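Local coordinates for OmpA family protein (Klebsiella pneumoniae subsp. pneumoniae, PDB 7RJJ), which probably binds cell-wall peptidoglycan through this OmpA-like domain, whose pocket here holds D-alanine, at residues G49-V54 against L65-S70; V31-D36 against V112-V117. All coordinates share one frame; numbering follows the deposited sequence. Where two conformers were deposited one is given.

From the N terminus, strand 7-8 leads to helix 27-38, which opens contact 2 with V31-D36. The chain then runs through strand 43-49 into the loop G49-V54 and up helix 57-77, where L65-S70 returns to that loop: contact 1 closes a short strand-loop-helix connection around the D-alanine. Strand 86-90 and helix 103-109 follow before strand 112-117 comes back to helix 27-38 and closes contact 2, so the small closure lies wholly within the large one. Their centres lie about 16 Å apart, yet V112 bridges them, its CG2 packing 3.5 Å from R67 O. Contact 1 builds part of the ligand pocket; contact 2 ties a helix to the sheet.

Contact 1. Residues G49-V54 against L65-S70; sequences GHTDSV and LKRAES. With DAL (D-alanine), chain C.
R67 NH1 serves two acceptors at once: the backbone carbonyl H50 O at 3.1 Å and the D-alanine carboxylate oxygen OXT at 3.0 Å. The bond to H50 O is fairly straight (162° at the hydrogen); H50 O lies only 6° out of the guanidinium plane, and the N-H points at a lone pair in the carbonyl plane. The other end of the guanidinium works too, with R67 NH2 2.8 Å from the second carboxylate oxygen, O, of D-alanine, and a further bond from NH2 to K19 O. Held this way, the group has little freedom to rotate. It gets there because the R67 side chain is extended from CG to NE, reaching from the helix along to the loop.

OXT is gripped again by D52 N at 3.0 Å, while T51 CB packs against it. On the amino side of the ligand, V54 O accepts from the D-alanine N, and N60 OD1 also bonds to the ligand; the placement of D52 OD1 is doubtful. Farther back, G49, with no side chain, lets the helix come close, its CA 4.6 Å from A68 CA. D52 OD2 is paired with R110. A carboxylate held by R67 and D52 N, with V54 O at the amino group, marks the peptidoglycan-binding pocket; D52 and R67 probably correspond to the Asp-Arg pair that binds diaminopimelate in OmpA-like domains.

Contact 2. Residues V31-D36 against V112-V117; sequences VSSLMD and VEISLV
I114 reaches from the strand to S33 on the helix, and its side chain can be followed outward. From CB two branches leave. CG2, anti to the backbone N, runs alongside its neighbour two residues on in the strand and comes to 3.9 Å from L116 CD2. CG1 takes the other branch, anti to the carbonyl carbon (chi1 -63°), and the nearly straight second torsion (chi2 173°) carries CD1 outward to the helix. There CD1 meets S33 CB at 4.1 Å, a loose methyl-to-methylene touch at the end of the isoleucine. The small serine also rests on M12 and M75, and S33 OG makes a weak hydrogen bond to R29 O, one turn back in its own helix.

The second touch lies farther along both segments. L116 CD1 comes to 3.9 Å from the backbone carbonyl D36 O, near the end of helix 27-38. The helix draws away from the strand in this direction: the CA atoms of S33 and I114 are 8.0 Å apart, those of D36 and L116 9.2 Å. Strand 112-117 sits within the sheet between strands 7-8 and 43-49, and I114 and L116 also pack on I45 and W43 of the latter, so the helix covers a layer of apolar side chains on this face. With methyl groups meeting a serine CB and a carbonyl oxygen, the direct contact is small and van der Waals in kind, with no directed bond between the segments; apolar burial here comes from the surrounding I45, W43, M12 and M75.

Contact 1. Residues G49-V54 against L65-S70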
ATOM      1  N   GLY A  49      -3.746   2.340  -1.479  1.00  9.50           N
ATOM      2  CA  GLY A  49      -4.264   2.109  -0.117  1.00 10.21           C
ATOM      3  C   GLY A  49      -5.708   1.647  -0.142  1.00 10.57           C
ATOM      4  O   GLY A  49      -6.464   1.991  -1.097  1.00 10.56           O
ATOM      5  N   HIS A  50      -6.103   0.927   0.910  1.00 11.51           N
ATOM      6  CA  HIS A  50      -7.469   0.374   1.029  1.00 12.15           C
ATOM      7  C   HIS A  50      -7.934   0.489   2.480  1.00 13.18           C
ATOM      8  O   HIS A  50      -7.082   0.695   3.380  1.00 13.56           O
ATOM      9  CB  HIS A  50      -7.483  -1.093   0.600  1.00 12.81           C
ATOM     10  CG  HIS A  50      -7.062  -1.334  -0.810  1.00 12.59           C
ATOM     11  ND1 HIS A  50      -7.979  -1.496  -1.822  1.00 13.13           N
ATOM     12  CD2 HIS A  50      -5.843  -1.496  -1.365  1.00 12.34           C
ATOM     13  CE1 HIS A  50      -7.350  -1.719  -2.958  1.00 13.34           C
ATOM     14  NE2 HIS A  50      -6.027  -1.717  -2.712  1.00 12.59           N
ATOM     15  N   THR A  51      -9.232   0.330   2.683  1.00 14.18           N
ATOM     16  CA  THR A  51      -9.820   0.385   4.048  1.00 15.61           C
ATOM     17  C   THR A  51     -10.866  -0.714   4.185  1.00 16.97           C
ATOM     18  O   THR A  51     -11.224  -1.315   3.156  1.00 16.61           O
ATOM     19  CB  THR A  51     -10.528   1.721   4.306  1.00 15.82           C
ATOM     20  OG1 THR A  51     -11.733   1.756   3.540  1.00 15.92           O
ATOM     21  CG2 THR A  51      -9.677   2.918   3.948  1.00 15.60           C
ATOM     22  N   ASP A  52     -11.269  -1.007   5.427  1.00 18.86           N
ATOM     23  CA  ASP A  52     -12.409  -1.934   5.637  1.00 20.99           C
ATOM     24  C   ASP A  52     -13.652  -1.064   5.393  1.00 21.65           C
ATOM     25  O   ASP A  52     -13.479   0.156   5.153  1.00 20.31           O
ATOM     26  CB  ASP A  52     -12.333  -2.618   7.008  1.00 23.08           C
ATOM     27  CG  ASP A  52     -12.359  -1.664   8.187  1.00 23.71           C
ATOM     28  OD1 ASP A  52     -12.920  -0.570   8.027  1.00 24.23           O
ATOM     29  OD2 ASP A  52     -11.803  -2.021   9.263  1.00 25.54           O
ATOM     30  N   SER A  53     -14.853  -1.636   5.443  1.00 22.95           N
ATOM     31  CA  SER A  53     -16.064  -0.824   5.148  1.00 24.20           C
ATOM     32  C   SER A  53     -16.579  -0.080   6.397  1.00 24.86           C
ATOM     33  O   SER A  53     -17.674   0.472   6.314  1.00 25.32           O
ATOM     34  CB  SER A  53     -17.142  -1.697   4.568  1.00 25.73           C
ATOM     35  OG  SER A  53     -17.522  -2.676   5.513  1.00 26.20           O
ATOM     36  N   VAL A  54     -15.829  -0.067   7.507  1.00 25.96           N
ATOM     37  CA  VAL A  54     -16.291   0.659   8.734  1.00 28.18           C
ATOM     38  C   VAL A  54     -16.081   2.161   8.510  1.00 28.16           C
ATOM     39  O   VAL A  54     -15.125   2.529   7.807  1.00 27.42           O
ATOM     40  CB  VAL A  54     -15.582   0.162  10.012  1.00 29.56           C
ATOM     41  CG1 VAL A  54     -15.884   1.036  11.225  1.00 31.44           C
ATOM     42  CG2 VAL A  54     -15.922  -1.290  10.314  1.00 30.90           C
ATOM     43  N   LEU A  65      -5.681   6.820   1.131  1.00 16.85           N
ATOM     44  CA  LEU A  65      -4.574   7.564   0.487  1.00 16.35           C
ATOM     45  C   LEU A  65      -3.470   7.818   1.521  1.00 16.15           C
ATOM     46  O   LEU A  65      -2.287   7.691   1.151  1.00 14.75           O
ATOM     47  CB  LEU A  65      -5.155   8.855  -0.094  1.00 18.14           C
ATOM     48  CG  LEU A  65      -4.313   9.561  -1.143  1.00 18.40           C
ATOM     49  CD1 LEU A  65      -4.049   8.654  -2.350  1.00 17.33           C
ATOM     50  CD2 LEU A  65      -5.017  10.835  -1.563  1.00 20.36           C
ATOM     51  N   LYS A  66      -3.833   8.113   2.776  1.00 17.38           N
ATOM     52  CA  LYS A  66      -2.786   8.345   3.811  1.00 17.98           C
ATOM     53  C   LYS A  66      -1.997   7.048   4.039  1.00 16.53           C
ATOM     54  O   LYS A  66      -0.788   7.126   4.321  1.00 16.52           O
ATOM     55  CB  LYS A  66      -3.377   8.879   5.121  1.00 20.52           C
ATOM     56  CG  LYS A  66      -3.925  10.300   5.049  1.00 22.50           C
ATOM     57  CD  LYS A  66      -4.209  10.916   6.403  1.00 25.32           C
ATOM     58  CE  LYS A  66      -4.603  12.372   6.313  1.00 27.59           C
ATOM     59  NZ  LYS A  66      -4.856  12.965   7.650  1.00 30.79           N
ATOM     60  N   ARG A  67      -2.644   5.896   3.872  1.00 15.59           N
ATOM     61  CA  ARG A  67      -1.959   4.597   4.085  1.00 14.71           C
ATOM     62  C   ARG A  67      -0.941   4.388   2.967  1.00 13.32           C
ATOM     63  O   ARG A  67       0.155   3.899   3.258  1.00 13.06           O
ATOM     64  CB  ARG A  67      -2.978   3.459   4.141  1.00 14.57           C
ATOM     65  CG  ARG A  67      -3.759   3.443   5.449  1.00 16.20           C
ATOM     66  CD  ARG A  67      -4.916   2.468   5.481  1.00 16.50           C
ATOM     67  NE  ARG A  67      -5.377   2.402   6.866  1.00 18.41           N
ATOM     68  CZ  ARG A  67      -6.506   1.844   7.294  1.00 19.59           C
ATOM     69  NH1 ARG A  67      -7.360   1.288   6.442  1.00 19.00           N
ATOM     70  NH2 ARG A  67      -6.764   1.854   8.591  1.00 21.53           N
ATOM     71  N   ALA A  68      -1.333   4.717   1.738  1.00 12.55           N
ATOM     72  CA  ALA A  68      -0.406   4.586   0.594  1.00 11.82           C
ATOM     73  C   ALA A  68       0.763   5.550   0.824  1.00 12.28           C
ATOM     74  O   ALA A  68       1.898   5.140   0.626  1.00 12.03           O
ATOM     75  CB  ALA A  68      -1.131   4.878  -0.695  1.00 11.39           C
ATOM     76  N   GLU A  69       0.486   6.735   1.364  1.00 13.69           N
ATOM     77  CA  GLU A  69       1.577   7.718   1.624  1.00 14.94           C
ATOM     78  C   GLU A  69       2.519   7.206   2.729  1.00 15.43           C
ATOM     79  O   GLU A  69       3.724   7.467   2.612  1.00 15.59           O
ATOM     80  CB  GLU A  69       0.997   9.085   1.968  1.00 16.73           C
ATOM     81  CG  GLU A  69       0.309   9.739   0.785  1.00 17.17           C
ATOM     82  CD  GLU A  69      -0.451  11.009   1.126  1.00 19.62           C
ATOM     83  OE1 GLU A  69      -0.619  11.295   2.327  1.00 21.96           O
ATOM     84  OE2 GLU A  69      -0.893  11.696   0.190  1.00 21.29           O
ATOM     85  N   SER A  70       1.994   6.540   3.765  1.00 16.20           N
ATOM     86  CA  SER A  70       2.861   6.000   4.856  1.00 17.26           C
ATOM     87  C   SER A  70       3.846   4.973   4.276  1.00 16.30           C
ATOM     88  O   SER A  70       5.026   4.999   4.664  1.00 17.08           O
ATOM     89  CB  SER A  70       2.060   5.395   5.983  1.00 18.34           C
ATOM     90  OG  SER A  70       1.332   6.385   6.696  1.00 20.25           O
TER
HETATM   91  N   DAL C 601     -12.718   1.854   7.751  1.00 24.99           N
HETATM   92  CA  DAL C 601     -11.832   1.810   8.954  1.00 25.85           C
HETATM   93  CB  DAL C 601     -11.897   3.124   9.688  1.00 29.05           C
HETATM   94  C   DAL C 601     -10.398   1.462   8.533  1.00 25.73           C
HETATM   95  O   DAL C 601      -9.453   1.658   9.297  1.00 23.42           O
HETATM   96  OXT DAL C 601     -10.144   0.957   7.436  1.00 22.22           O

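Contact 2. Residues V31-D36 against V112-V117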
ATOM      1  N   VAL A  31      10.074  -4.854   4.257  1.00 20.42           N
ATOM      2  CA  VAL A  31      11.400  -5.198   3.674  1.00 21.62           C
ATOM      3  C   VAL A  31      11.161  -6.107   2.459  1.00 21.80           C
ATOM      4  O   VAL A  31      11.858  -5.902   1.416  1.00 22.08           O
ATOM      5  CB  VAL A  31      12.347  -5.816   4.727  1.00 23.91           C
ATOM      6  CG1 VAL A  31      13.574  -6.451   4.091  1.00 25.46           C
ATOM      7  CG2 VAL A  31      12.764  -4.789   5.777  1.00 24.44           C
ATOM      8  N   SER A  32      10.186  -7.031   2.567  1.00 22.06           N
ATOM      9  CA  SER A  32       9.918  -7.979   1.453  1.00 22.93           C
ATOM     10  C   SER A  32       9.512  -7.213   0.181  1.00 21.17           C
ATOM     11  O   SER A  32      10.032  -7.549  -0.925  1.00 21.58           O
ATOM     12  CB  SER A  32       8.882  -8.996   1.847  1.00 23.86           C
ATOM     13  OG  SER A  32       8.626  -9.869   0.764  1.00 25.15           O
ATOM     14  N   SER A  33       8.628  -6.226   0.324  1.00 19.68           N
ATOM     15  CA  SER A  33       8.200  -5.394  -0.834  1.00 18.39           C
ATOM     16  C   SER A  33       9.394  -4.596  -1.356  1.00 17.96           C
ATOM     17  O   SER A  33       9.536  -4.486  -2.586  1.00 17.22           O
ATOM     18  CB  SER A  33       7.079  -4.469  -0.466  1.00 17.27           C
ATOM     19  OG  SER A  33       5.916  -5.203  -0.126  1.00 18.68           O
ATOM     20  N   LEU A  34      10.191  -4.056  -0.431  1.00 18.35           N
ATOM     21  CA  LEU A  34      11.382  -3.248  -0.771  1.00 19.01           C
ATOM     22  C   LEU A  34      12.316  -4.045  -1.676  1.00 21.00           C
ATOM     23  O   LEU A  34      12.756  -3.531  -2.703  1.00 20.61           O
ATOM     24  CB  LEU A  34      12.072  -2.799   0.520  1.00 19.52           C
ATOM     25  CG  LEU A  34      13.375  -2.028   0.322  1.00 20.42           C
ATOM     26  CD1 LEU A  34      13.143  -0.776  -0.510  1.00 18.96           C
ATOM     27  CD2 LEU A  34      14.007  -1.671   1.656  1.00 21.60           C
HETATM   28  N   MSE A  35      12.597  -5.298  -1.295  0.50 22.63           N
HETATM   29  CA  MSE A  35      13.498  -6.132  -2.072  0.50 25.03           C
HETATM   30  C   MSE A  35      12.934  -6.317  -3.484  0.50 24.29           C
HETATM   31  O   MSE A  35      13.674  -6.197  -4.476  0.50 24.96           O
HETATM   32  CB  MSE A  35      13.765  -7.450  -1.337  0.50 27.45           C
HETATM   33  CG  MSE A  35      15.037  -7.413  -0.517  0.50 30.16           C
HETATM   34 SE   MSE A  35      15.094  -8.763   0.895  0.50 33.29          SE
HETATM   35  CE  MSE A  35      13.331  -9.424   1.446  0.50 31.87           C
ATOM     36  N   ASP A  36      11.617  -6.549  -3.581  1.00 23.16           N
ATOM     37  CA  ASP A  36      10.970  -6.703  -4.878  1.00 23.09           C
ATOM     38  C   ASP A  36      11.125  -5.404  -5.689  1.00 21.52           C
ATOM     39  O   ASP A  36      11.345  -5.494  -6.911  1.00 21.52           O
ATOM     40  CB  ASP A  36       9.492  -7.080  -4.740  1.00 22.93           C
ATOM     41  CG  ASP A  36       9.243  -8.469  -4.165  1.00 24.82           C
ATOM     42  OD1 ASP A  36      10.120  -9.319  -4.298  1.00 27.31           O
ATOM     43  OD2 ASP A  36       8.163  -8.678  -3.582  1.00 25.74           O
ATOM     44  N   VAL A 112      -2.248  -2.040   2.000  1.00 13.57           N
ATOM     45  CA  VAL A 112      -1.660  -1.354   0.818  1.00 12.83           C
ATOM     46  C   VAL A 112      -1.220  -2.439  -0.172  1.00 13.44           C
ATOM     47  O   VAL A 112      -0.728  -3.495   0.275  1.00 14.51           O
ATOM     48  CB  VAL A 112      -0.509  -0.416   1.220  1.00 12.89           C
ATOM     49  CG1 VAL A 112       0.437  -0.148   0.061  1.00 12.35           C
ATOM     50  CG2 VAL A 112      -1.026   0.875   1.835  1.00 13.04           C
ATOM     51  N   GLU A 113      -1.459  -2.187  -1.456  1.00 13.95           N
ATOM     52  CA  GLU A 113      -1.089  -3.058  -2.595  1.00 15.47           C
ATOM     53  C   GLU A 113      -0.076  -2.278  -3.441  1.00 14.17           C
ATOM     54  O   GLU A 113      -0.275  -1.049  -3.593  1.00 13.92           O
ATOM     55  CB  GLU A 113      -2.317  -3.373  -3.454  1.00 17.89           C
ATOM     56  CG  GLU A 113      -3.454  -4.074  -2.729  1.00 20.97           C
ATOM     57  CD  GLU A 113      -3.258  -5.550  -2.437  1.00 25.27           C
ATOM     58  OE1 GLU A 113      -2.171  -6.096  -2.784  1.00 28.24           O
ATOM     59  OE2 GLU A 113      -4.212  -6.170  -1.892  1.00 29.86           O
ATOM     60  N   ILE A 114       0.976  -2.938  -3.914  1.00 13.86           N
ATOM     61  CA  ILE A 114       2.000  -2.265  -4.765  1.00 13.57           C
ATOM     62  C   ILE A 114       2.038  -2.967  -6.125  1.00 13.90           C
ATOM     63  O   ILE A 114       2.043  -4.222  -6.168  1.00 14.58           O
ATOM     64  CB  ILE A 114       3.380  -2.244  -4.074  1.00 14.19           C
ATOM     65  CG1 ILE A 114       3.339  -1.438  -2.773  1.00 13.96           C
ATOM     66  CG2 ILE A 114       4.453  -1.716  -5.016  1.00 14.62           C
ATOM     67  CD1 ILE A 114       4.605  -1.506  -1.951  1.00 15.26           C
ATOM     68  N   SER A 115       1.991  -2.173  -7.195  1.00 13.43           N
ATOM     69  CA  SER A 115       2.114  -2.712  -8.569  1.00 14.48           C
ATOM     70  C   SER A 115       3.314  -2.028  -9.224  1.00 14.56           C
ATOM     71  O   SER A 115       3.423  -0.791  -9.070  1.00 14.11           O
ATOM     72  CB  SER A 115       0.871  -2.488  -9.369  1.00 14.78           C
ATOM     73  OG  SER A 115      -0.241  -3.131  -8.776  1.00 15.12           O
ATOM     74  N   LEU A 116       4.191  -2.792  -9.876  1.00 15.61           N
ATOM     75  CA  LEU A 116       5.367  -2.184 -10.566  1.00 16.08           C
ATOM     76  C   LEU A 116       5.032  -2.093 -12.061  1.00 17.08           C
ATOM     77  O   LEU A 116       4.689  -3.119 -12.668  1.00 18.28           O
ATOM     78  CB  LEU A 116       6.615  -3.008 -10.261  1.00 17.35           C
ATOM     79  CG  LEU A 116       6.841  -3.319  -8.779  1.00 16.97           C
ATOM     80  CD1 LEU A 116       8.080  -4.177  -8.581  1.00 18.94           C
ATOM     81  CD2 LEU A 116       6.943  -2.048  -7.959  1.00 15.53           C
ATOM     82  N   VAL A 117       5.074  -0.878 -12.609  1.00 16.83           N
ATOM     83  CA  VAL A 117       4.639  -0.635 -14.011  1.00 18.29           C
ATOM     84  C   VAL A 117       5.854  -0.227 -14.837  1.00 19.59           C
ATOM     85  O   VAL A 117       6.468   0.801 -14.587  1.00 18.85           O
ATOM     86  CB  VAL A 117       3.528   0.431 -14.043  1.00 17.58           C
ATOM     87  CG1 VAL A 117       3.026   0.669 -15.449  1.00 19.46           C
ATOM     88  CG2 VAL A 117       2.383   0.064 -13.106  1.00 16.63           C
TER